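Local coordinates for protein PES4 (Saccharomyces cerevisiae S288C, PDB 6EZ7) that probably binds RNA, such as the 3'-untranslated regions of messenger RNAs and poly(A) or poly(U) tracts, this chain being its third RNA recognition motif, at residues Asp16-Phe21 / Lys29-Ser34; Ile4-Leu9 / Asn20-Val25. One frame throughout, in Å; residues are numbered along the deposited sequence. Where two conformers were deposited one is given.

Contact 1 of 2, residues Asp16-Phe21 / Lys29-Ser34; sequences DDILNF and KSIYLS
Ile31 reaches from the strand toward the helix with its CD1 methyl and sets it against two consecutive residues, Ile18 and Leu19. All three pairings here are apolar. CD1 of Ile31 lies 3.6 Å from both CG and CD2 of Leu19, touching the branch point as well as one methyl, and 3.8 Å from CG2 of Ile18. The extended end of Ile31 (chi2 -173°) carries CD1 this far, while its CG2, on the other branch, meets CG2 of Ile18 at 4.0 Å. A looser touch, 4.4 Å from CG1 of Ile18 to CD1 of Leu33, continues the row along the strand. Helix 15-22 is the first helix of the RRM fold, and strand 28-33 is the edge strand that follows it; the axes of segments 16-21 and 29-33 approach to 9.6 Å, with 139° between their N-to-C directions. Ile18 is buried under the helix, where Val46, Ile6 and Leu9 also pack on it, whereas Leu19, partly exposed, lies at the margin of the patch. Hydrogen bonding joins the two elements just outside the apolar patch: Arg15 NH1, one helical turn before Leu19, bonds to the backbone O of Ile31. On the other face of the strand, Tyr32 meets the ring of Trp43.

Contact 2 of 2, residues Ile4-Leu9 / Asn20-Val25; sequences IFIKNL and NFFSEV
The CD1 methyl of Ile6 sits over one face of the Phe22 ring, 3.5 Å from the centroid and 15° off the ring normal, in a CH-pi contact. It approaches every ring carbon, coming nearest to CZ and CE1, so the methyl lies over the face, displaced from the centre toward the CZ-CE1 side. With chi1 at -52°, Ile6 turns CG1 away from its own carbonyl carbon and toward the helix; chi2 of 156° then extends CD1 over the ring. The Ile6 and Phe22 side chains approach from opposite directions, the strand and helix backbones being well separated: even the nearest CA atoms, those of Ile6 and Phe22, are 10.1 Å apart. The aromatic side chain spans about half of that gap, and Ile6 meets it from the other side. Plain apolar packing adds to the CH-pi contact. CG1 of Ile6 is 3.8 Å from Phe22 CZ, and its CG2 touches the same carbon at 4.0 Å. Ile4, two residues earlier on the same face of the strand, brings its CD1 obliquely to the ring, 3.9 Å from Phe22 CD2 and equally near CE2. Strand 3-9 is the central strand of the RRM sheet and carries the RNP2 motif, and its two faces divide the work. Ile4 and Ile6 point into the hydrophobic core beneath the helices; Phe5 is directed to the opposite sheet surface, where its ring meets that of Phe45, consistent with the aromatic RNA-binding platform of the family. Val73, Ile28 and the ring of Tyr61 from helix 51-61 also pack around Phe22. Polar bonds lie beside this packing: the backbone O of Phe22 is hydrogen-bonded to Tyr48 OH, and Ser23 OG to the backbone O of Leu19.

In the fold
Contacts 1 and 2 are neighbouring patches of one hydrophobic core, their centres 7 Å apart, and both press helix 15-22 onto the same antiparallel sheet. Contact 1 joins the helix to the outermost strand 28-33, contact 2 to the central strand 3-9; strand 42-48 runs between these two. Side chains bridge the patches: Ile18 CG2 is 4.1 Å from Ile6 CD1, and Leu9 CD1 lies 3.9 Å from Leu33 CD1 and 4.0 Å from Ile18 CD1. Ile18 thus packs against residues of both strands. Both contacts occupy the helix-covered face of the sheet, whereas the face used for RNA in this family is the opposite one.

Contact 1 of 2, residues Asp16-Phe21 / Lys29-Ser34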
ATOM      1  N   ASP A  16      -6.295  -4.398   9.383  1.00 20.61           N
ATOM      2  CA  ASP A  16      -5.255  -5.083  10.153  1.00 19.67           C
ATOM      3  C   ASP A  16      -4.246  -5.794   9.254  1.00 23.78           C
ATOM      4  O   ASP A  16      -3.050  -5.824   9.556  1.00 19.38           O
ATOM      5  CB  ASP A  16      -5.873  -6.092  11.121  1.00 20.77           C
ATOM      6  CG  ASP A  16      -6.532  -5.430  12.313  1.00 32.38           C
ATOM      7  OD1 ASP A  16      -6.212  -4.254  12.596  1.00 28.85           O
ATOM      8  OD2 ASP A  16      -7.359  -6.094  12.977  1.00 29.21           O
ATOM      9  N   ASP A  17      -4.731  -6.380   8.161  1.00 18.16           N
ATOM     10  CA  ASP A  17      -3.843  -7.015   7.187  1.00 15.24           C
ATOM     11  C   ASP A  17      -2.828  -6.019   6.653  1.00 15.96           C
ATOM     12  O   ASP A  17      -1.638  -6.322   6.569  1.00 21.99           O
ATOM     13  CB  ASP A  17      -4.630  -7.610   6.020  1.00 18.79           C
ATOM     14  CG  ASP A  17      -5.511  -8.766   6.437  1.00 29.07           C
ATOM     15  OD1 ASP A  17      -5.179  -9.433   7.439  1.00 27.42           O
ATOM     16  OD2 ASP A  17      -6.534  -9.011   5.760  1.00 26.11           O
ATOM     17  N   ILE A  18      -3.300  -4.834   6.280  1.00 18.84           N
ATOM     18  CA  ILE A  18      -2.402  -3.810   5.763  1.00 15.82           C
ATOM     19  C   ILE A  18      -1.419  -3.399   6.849  1.00 14.12           C
ATOM     20  O   ILE A  18      -0.222  -3.281   6.604  1.00 22.38           O
ATOM     21  CB  ILE A  18      -3.163  -2.573   5.265  1.00 22.43           C
ATOM     22  CG1 ILE A  18      -4.231  -2.978   4.249  1.00 26.13           C
ATOM     23  CG2 ILE A  18      -2.199  -1.579   4.652  1.00 25.49           C
ATOM     24  CD1 ILE A  18      -3.679  -3.699   3.055  1.00 27.60           C
ATOM     25  N   LEU A  19      -1.938  -3.188   8.051  1.00 16.05           N
ATOM     26  CA  LEU A  19      -1.105  -2.813   9.183  1.00 17.11           C
ATOM     27  C   LEU A  19      -0.045  -3.864   9.462  1.00 22.62           C
ATOM     28  O   LEU A  19       1.130  -3.548   9.618  1.00 17.29           O
ATOM     29  CB  LEU A  19      -1.965  -2.603  10.425  1.00 18.78           C
ATOM     30  CG  LEU A  19      -2.574  -1.216  10.606  1.00 23.46           C
ATOM     31  CD1 LEU A  19      -3.612  -1.234  11.719  1.00 15.11           C
ATOM     32  CD2 LEU A  19      -1.481  -0.194  10.903  1.00 31.78           C
ATOM     33  N   ASN A  20      -0.456  -5.121   9.511  1.00 18.42           N
ATOM     34  CA  ASN A  20       0.466  -6.174   9.893  1.00 17.57           C
ATOM     35  C   ASN A  20       1.565  -6.402   8.865  1.00 22.92           C
ATOM     36  O   ASN A  20       2.726  -6.582   9.224  1.00 25.47           O
ATOM     37  CB  ASN A  20      -0.301  -7.463  10.163  1.00 19.90           C
ATOM     38  CG  ASN A  20      -0.940  -7.458  11.529  1.00 24.95           C
ATOM     39  OD1 ASN A  20      -2.131  -7.739  11.690  1.00 24.67           O
ATOM     40  ND2 ASN A  20      -0.149  -7.102  12.530  1.00 19.35           N
ATOM     41  N   PHE A  21       1.212  -6.368   7.587  1.00 15.69           N
ATOM     42  CA  PHE A  21       2.223  -6.530   6.551  1.00 18.20           C
ATOM     43  C   PHE A  21       3.131  -5.315   6.437  1.00 18.78           C
ATOM     44  O   PHE A  21       4.354  -5.440   6.449  1.00 24.93           O
ATOM     45  CB  PHE A  21       1.570  -6.809   5.201  1.00 26.25           C
ATOM     46  CG  PHE A  21       1.138  -8.232   5.029  1.00 29.88           C
ATOM     47  CD1 PHE A  21       2.076  -9.249   4.968  1.00 28.07           C
ATOM     48  CD2 PHE A  21      -0.202  -8.556   4.921  1.00 36.74           C
ATOM     49  CE1 PHE A  21       1.682 -10.564   4.809  1.00 26.82           C
ATOM     50  CE2 PHE A  21      -0.601  -9.870   4.762  1.00 36.61           C
ATOM     51  CZ  PHE A  21       0.344 -10.875   4.705  1.00 30.35           C
ATOM     52  N   LYS A  29       1.996   6.005   9.370  1.00 30.20           N
ATOM     53  CA  LYS A  29       1.335   7.223   9.822  1.00 30.87           C
ATOM     54  C   LYS A  29      -0.177   7.133   9.636  1.00 35.95           C
ATOM     55  O   LYS A  29      -0.943   7.430  10.554  1.00 37.62           O
ATOM     56  CB  LYS A  29       1.889   8.437   9.071  1.00 26.22           C
ATOM     57  CG  LYS A  29       1.549   9.772   9.711  1.00 42.35           C
ATOM     58  CD  LYS A  29       2.214  10.925   8.975  1.00 49.72           C
ATOM     59  CE  LYS A  29       1.207  11.699   8.137  1.00 59.88           C
ATOM     60  NZ  LYS A  29       1.646  13.105   7.903  1.00 62.62           N
ATOM     61  N   SER A  30      -0.604   6.718   8.447  1.00 31.88           N
ATOM     62  CA  SER A  30      -2.026   6.612   8.151  1.00 28.65           C
ATOM     63  C   SER A  30      -2.297   5.583   7.061  1.00 30.04           C
ATOM     64  O   SER A  30      -1.435   5.301   6.228  1.00 26.71           O
ATOM     65  CB  SER A  30      -2.593   7.973   7.738  1.00 37.91           C
ATOM     66  OG  SER A  30      -1.950   8.467   6.576  1.00 45.18           O
ATOM     67  N   ILE A  31      -3.503   5.026   7.087  1.00 22.00           N
ATOM     68  CA  ILE A  31      -3.948   4.042   6.108  1.00 23.94           C
ATOM     69  C   ILE A  31      -5.345   4.356   5.612  1.00 28.92           C
ATOM     70  O   ILE A  31      -6.240   4.658   6.402  1.00 31.81           O
ATOM     71  CB  ILE A  31      -3.979   2.609   6.687  1.00 24.66           C
ATOM     72  CG1 ILE A  31      -2.613   2.190   7.211  1.00 33.46           C
ATOM     73  CG2 ILE A  31      -4.459   1.608   5.641  1.00 23.63           C
ATOM     74  CD1 ILE A  31      -2.569   0.744   7.627  1.00 36.99           C
ATOM     75  N   TYR A  32      -5.537   4.283   4.303  1.00 22.87           N
ATOM     76  CA  TYR A  32      -6.880   4.210   3.762  1.00 23.19           C
ATOM     77  C   TYR A  32      -7.047   2.870   3.064  1.00 23.72           C
ATOM     78  O   TYR A  32      -6.217   2.487   2.250  1.00 21.67           O
ATOM     79  CB  TYR A  32      -7.168   5.353   2.787  1.00 23.83           C
ATOM     80  CG  TYR A  32      -8.504   5.179   2.103  1.00 23.84           C
ATOM     81  CD1 TYR A  32      -9.687   5.426   2.787  1.00 25.72           C
ATOM     82  CD2 TYR A  32      -8.588   4.740   0.789  1.00 29.23           C
ATOM     83  CE1 TYR A  32     -10.911   5.255   2.183  1.00 26.53           C
ATOM     84  CE2 TYR A  32      -9.815   4.565   0.174  1.00 33.27           C
ATOM     85  CZ  TYR A  32     -10.973   4.824   0.878  1.00 30.55           C
ATOM     86  OH  TYR A  32     -12.204   4.656   0.282  1.00 35.93           O
ATOM     87  N   LEU A  33      -8.113   2.149   3.392  1.00 16.05           N
ATOM     88  CA  LEU A  33      -8.437   0.929   2.667  1.00 13.29           C
ATOM     89  C   LEU A  33      -9.815   1.086   2.037  1.00 17.88           C
ATOM     90  O   LEU A  33     -10.809   1.300   2.736  1.00 20.51           O
ATOM     91  CB  LEU A  33      -8.390  -0.284   3.593  1.00 14.51           C
ATOM     92  CG  LEU A  33      -8.729  -1.629   2.952  1.00 16.49           C
ATOM     93  CD1 LEU A  33      -7.734  -1.997   1.859  1.00 15.51           C
ATOM     94  CD2 LEU A  33      -8.801  -2.708   4.019  1.00 16.35           C
ATOM     95  N   SER A  34      -9.857   0.987   0.714  1.00 23.90           N
ATOM     96  CA  SER A  34     -11.082   1.229  -0.043  0.58 25.55           C
ATOM     97  C   SER A  34     -12.236   0.331   0.391  1.00 26.59           C
ATOM     98  O   SER A  34     -12.055  -0.855   0.657  1.00 22.09           O
ATOM     99  CB  SER A  34     -10.820   1.036  -1.537  0.58 24.43           C
ATOM    100  OG  SER A  34     -10.554  -0.323  -1.830  0.58 23.51           O
TER

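Contact 2 of 2, residues Ile4-Leu9 / Asn20-Val25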
ATOM      1  N   ILE A   4       2.422   5.226  -0.406  1.00 18.83           N
ATOM      2  CA  ILE A   4       2.369   4.202  -1.438  1.00 17.00           C
ATOM      3  C   ILE A   4       0.935   3.816  -1.765  1.00 23.74           C
ATOM      4  O   ILE A   4       0.017   4.040  -0.971  1.00 21.83           O
ATOM      5  CB  ILE A   4       3.145   2.933  -1.020  1.00 19.34           C
ATOM      6  CG1 ILE A   4       2.540   2.333   0.252  1.00 18.26           C
ATOM      7  CG2 ILE A   4       4.620   3.249  -0.833  1.00 19.05           C
ATOM      8  CD1 ILE A   4       3.194   1.032   0.689  1.00 19.80           C
ATOM      9  N   PHE A   5       0.741   3.255  -2.950  1.00 25.21           N
ATOM     10  CA  PHE A   5      -0.526   2.628  -3.292  1.00 18.38           C
ATOM     11  C   PHE A   5      -0.346   1.123  -3.267  1.00 19.32           C
ATOM     12  O   PHE A   5       0.685   0.607  -3.696  1.00 18.49           O
ATOM     13  CB  PHE A   5      -1.022   3.074  -4.670  1.00 22.31           C
ATOM     14  CG  PHE A   5      -1.652   4.436  -4.681  1.00 23.55           C
ATOM     15  CD1 PHE A   5      -2.804   4.685  -3.956  1.00 22.73           C
ATOM     16  CD2 PHE A   5      -1.105   5.461  -5.434  1.00 33.79           C
ATOM     17  CE1 PHE A   5      -3.394   5.937  -3.973  1.00 31.03           C
ATOM     18  CE2 PHE A   5      -1.691   6.714  -5.455  1.00 33.40           C
ATOM     19  CZ  PHE A   5      -2.833   6.951  -4.720  1.00 32.99           C
ATOM     20  N   ILE A   6      -1.344   0.422  -2.750  1.00 15.75           N
ATOM     21  CA  ILE A   6      -1.348  -1.032  -2.781  1.00 16.65           C
ATOM     22  C   ILE A   6      -2.587  -1.477  -3.525  1.00 24.08           C
ATOM     23  O   ILE A   6      -3.705  -1.169  -3.113  1.00 19.32           O
ATOM     24  CB  ILE A   6      -1.340  -1.636  -1.373  1.00 20.51           C
ATOM     25  CG1 ILE A   6      -0.199  -1.033  -0.552  1.00 18.83           C
ATOM     26  CG2 ILE A   6      -1.230  -3.149  -1.444  1.00 17.17           C
ATOM     27  CD1 ILE A   6      -0.434  -1.107   0.927  1.00 20.37           C
ATOM     28  N   LYS A   7      -2.393  -2.180  -4.633  1.00 20.42           N
ATOM     29  CA  LYS A   7      -3.519  -2.587  -5.460  1.00 23.27           C
ATOM     30  C   LYS A   7      -3.518  -4.091  -5.669  1.00 20.24           C
ATOM     31  O   LYS A   7      -2.580  -4.778  -5.267  1.00 22.04           O
ATOM     32  CB  LYS A   7      -3.484  -1.857  -6.803  1.00 30.30           C
ATOM     33  CG  LYS A   7      -3.336  -0.347  -6.667  1.00 41.20           C
ATOM     34  CD  LYS A   7      -3.532   0.362  -7.993  1.00 43.44           C
ATOM     35  CE  LYS A   7      -5.004   0.573  -8.295  1.00 50.55           C
ATOM     36  NZ  LYS A   7      -5.192   1.544  -9.408  1.00 55.14           N
ATOM     37  N   ASN A   8      -4.580  -4.587  -6.300  1.00 19.15           N
ATOM     38  CA  ASN A   8      -4.802  -6.019  -6.483  1.00 18.55           C
ATOM     39  C   ASN A   8      -4.909  -6.733  -5.140  1.00 24.35           C
ATOM     40  O   ASN A   8      -4.405  -7.843  -4.964  1.00 28.39           O
ATOM     41  CB  ASN A   8      -3.695  -6.648  -7.329  1.00 22.79           C
ATOM     42  CG  ASN A   8      -4.098  -7.987  -7.906  1.00 35.94           C
ATOM     43  OD1 ASN A   8      -5.281  -8.246  -8.124  1.00 40.84           O
ATOM     44  ND2 ASN A   8      -3.118  -8.854  -8.143  1.00 33.15           N
ATOM     45  N   LEU A   9      -5.572  -6.083  -4.191  1.00 25.71           N
ATOM     46  CA  LEU A   9      -5.814  -6.684  -2.889  1.00 20.44           C
ATOM     47  C   LEU A   9      -7.037  -7.583  -2.938  1.00 22.66           C
ATOM     48  O   LEU A   9      -8.010  -7.275  -3.631  1.00 29.44           O
ATOM     49  CB  LEU A   9      -5.999  -5.605  -1.822  1.00 23.00           C
ATOM     50  CG  LEU A   9      -4.766  -4.802  -1.404  1.00 16.52           C
ATOM     51  CD1 LEU A   9      -5.193  -3.559  -0.643  1.00 22.47           C
ATOM     52  CD2 LEU A   9      -3.833  -5.652  -0.555  1.00 16.74           C
ATOM     53  N   ASN A  20      -0.456  -5.121   9.511  1.00 18.42           N
ATOM     54  CA  ASN A  20       0.466  -6.174   9.893  1.00 17.57           C
ATOM     55  C   ASN A  20       1.565  -6.402   8.865  1.00 22.92           C
ATOM     56  O   ASN A  20       2.726  -6.582   9.224  1.00 25.47           O
ATOM     57  CB  ASN A  20      -0.301  -7.463  10.163  1.00 19.90           C
ATOM     58  CG  ASN A  20      -0.940  -7.458  11.529  1.00 24.95           C
ATOM     59  OD1 ASN A  20      -2.131  -7.739  11.690  1.00 24.67           O
ATOM     60  ND2 ASN A  20      -0.149  -7.102  12.530  1.00 19.35           N
ATOM     61  N   PHE A  21       1.212  -6.368   7.587  1.00 15.69           N
ATOM     62  CA  PHE A  21       2.223  -6.530   6.551  1.00 18.20           C
ATOM     63  C   PHE A  21       3.131  -5.315   6.437  1.00 18.78           C
ATOM     64  O   PHE A  21       4.354  -5.440   6.449  1.00 24.93           O
ATOM     65  CB  PHE A  21       1.570  -6.809   5.201  1.00 26.25           C
ATOM     66  CG  PHE A  21       1.138  -8.232   5.029  1.00 29.88           C
ATOM     67  CD1 PHE A  21       2.076  -9.249   4.968  1.00 28.07           C
ATOM     68  CD2 PHE A  21      -0.202  -8.556   4.921  1.00 36.74           C
ATOM     69  CE1 PHE A  21       1.682 -10.564   4.809  1.00 26.82           C
ATOM     70  CE2 PHE A  21      -0.601  -9.870   4.762  1.00 36.61           C
ATOM     71  CZ  PHE A  21       0.344 -10.875   4.705  1.00 30.35           C
ATOM     72  N   PHE A  22       2.538  -4.134   6.337  1.00 16.35           N
ATOM     73  CA  PHE A  22       3.311  -2.969   5.922  1.00 17.74           C
ATOM     74  C   PHE A  22       3.962  -2.194   7.063  1.00 23.68           C
ATOM     75  O   PHE A  22       4.740  -1.276   6.816  1.00 29.15           O
ATOM     76  CB  PHE A  22       2.423  -2.059   5.072  1.00 17.00           C
ATOM     77  CG  PHE A  22       2.181  -2.616   3.702  1.00 19.95           C
ATOM     78  CD1 PHE A  22       1.175  -3.542   3.487  1.00 16.05           C
ATOM     79  CD2 PHE A  22       3.014  -2.278   2.651  1.00 20.69           C
ATOM     80  CE1 PHE A  22       0.974  -4.091   2.235  1.00 21.53           C
ATOM     81  CE2 PHE A  22       2.816  -2.820   1.390  1.00 20.89           C
ATOM     82  CZ  PHE A  22       1.797  -3.729   1.182  1.00 19.11           C
ATOM     83  N   SER A  23       3.680  -2.580   8.304  1.00 19.25           N
ATOM     84  CA  SER A  23       4.396  -2.007   9.442  1.00 21.63           C
ATOM     85  C   SER A  23       5.743  -2.691   9.639  1.00 28.84           C
ATOM     86  O   SER A  23       6.554  -2.262  10.462  1.00 34.19           O
ATOM     87  CB  SER A  23       3.572  -2.119  10.724  1.00 25.58           C
ATOM     88  OG  SER A  23       2.345  -1.425  10.600  1.00 37.83           O
ATOM     89  N   GLU A  24       5.981  -3.754   8.880  1.00 26.07           N
ATOM     90  CA  GLU A  24       7.233  -4.495   8.984  1.00 31.84           C
ATOM     91  C   GLU A  24       8.427  -3.697   8.465  1.00 38.49           C
ATOM     92  O   GLU A  24       9.569  -3.997   8.803  1.00 34.59           O
ATOM     93  CB  GLU A  24       7.132  -5.824   8.232  1.00 31.94           C
ATOM     94  CG  GLU A  24       6.122  -6.793   8.828  1.00 49.41           C
ATOM     95  CD  GLU A  24       6.421  -7.132  10.280  1.00 71.40           C
ATOM     96  OE1 GLU A  24       7.611  -7.308  10.622  1.00 74.90           O
ATOM     97  OE2 GLU A  24       5.466  -7.217  11.082  1.00 81.32           O
ATOM     98  N   VAL A  25       8.165  -2.684   7.642  1.00 26.54           N
ATOM     99  CA  VAL A  25       9.245  -1.877   7.082  1.00 30.97           C
ATOM    100  C   VAL A  25       9.473  -0.602   7.884  1.00 36.19           C
ATOM    101  O   VAL A  25      10.534   0.018   7.793  1.00 41.45           O
ATOM    102  CB  VAL A  25       8.967  -1.500   5.616  1.00 36.37           C
ATOM    103  CG1 VAL A  25       8.906  -2.745   4.752  1.00 45.40           C
ATOM    104  CG2 VAL A  25       7.679  -0.731   5.512  1.00 31.27           C
TER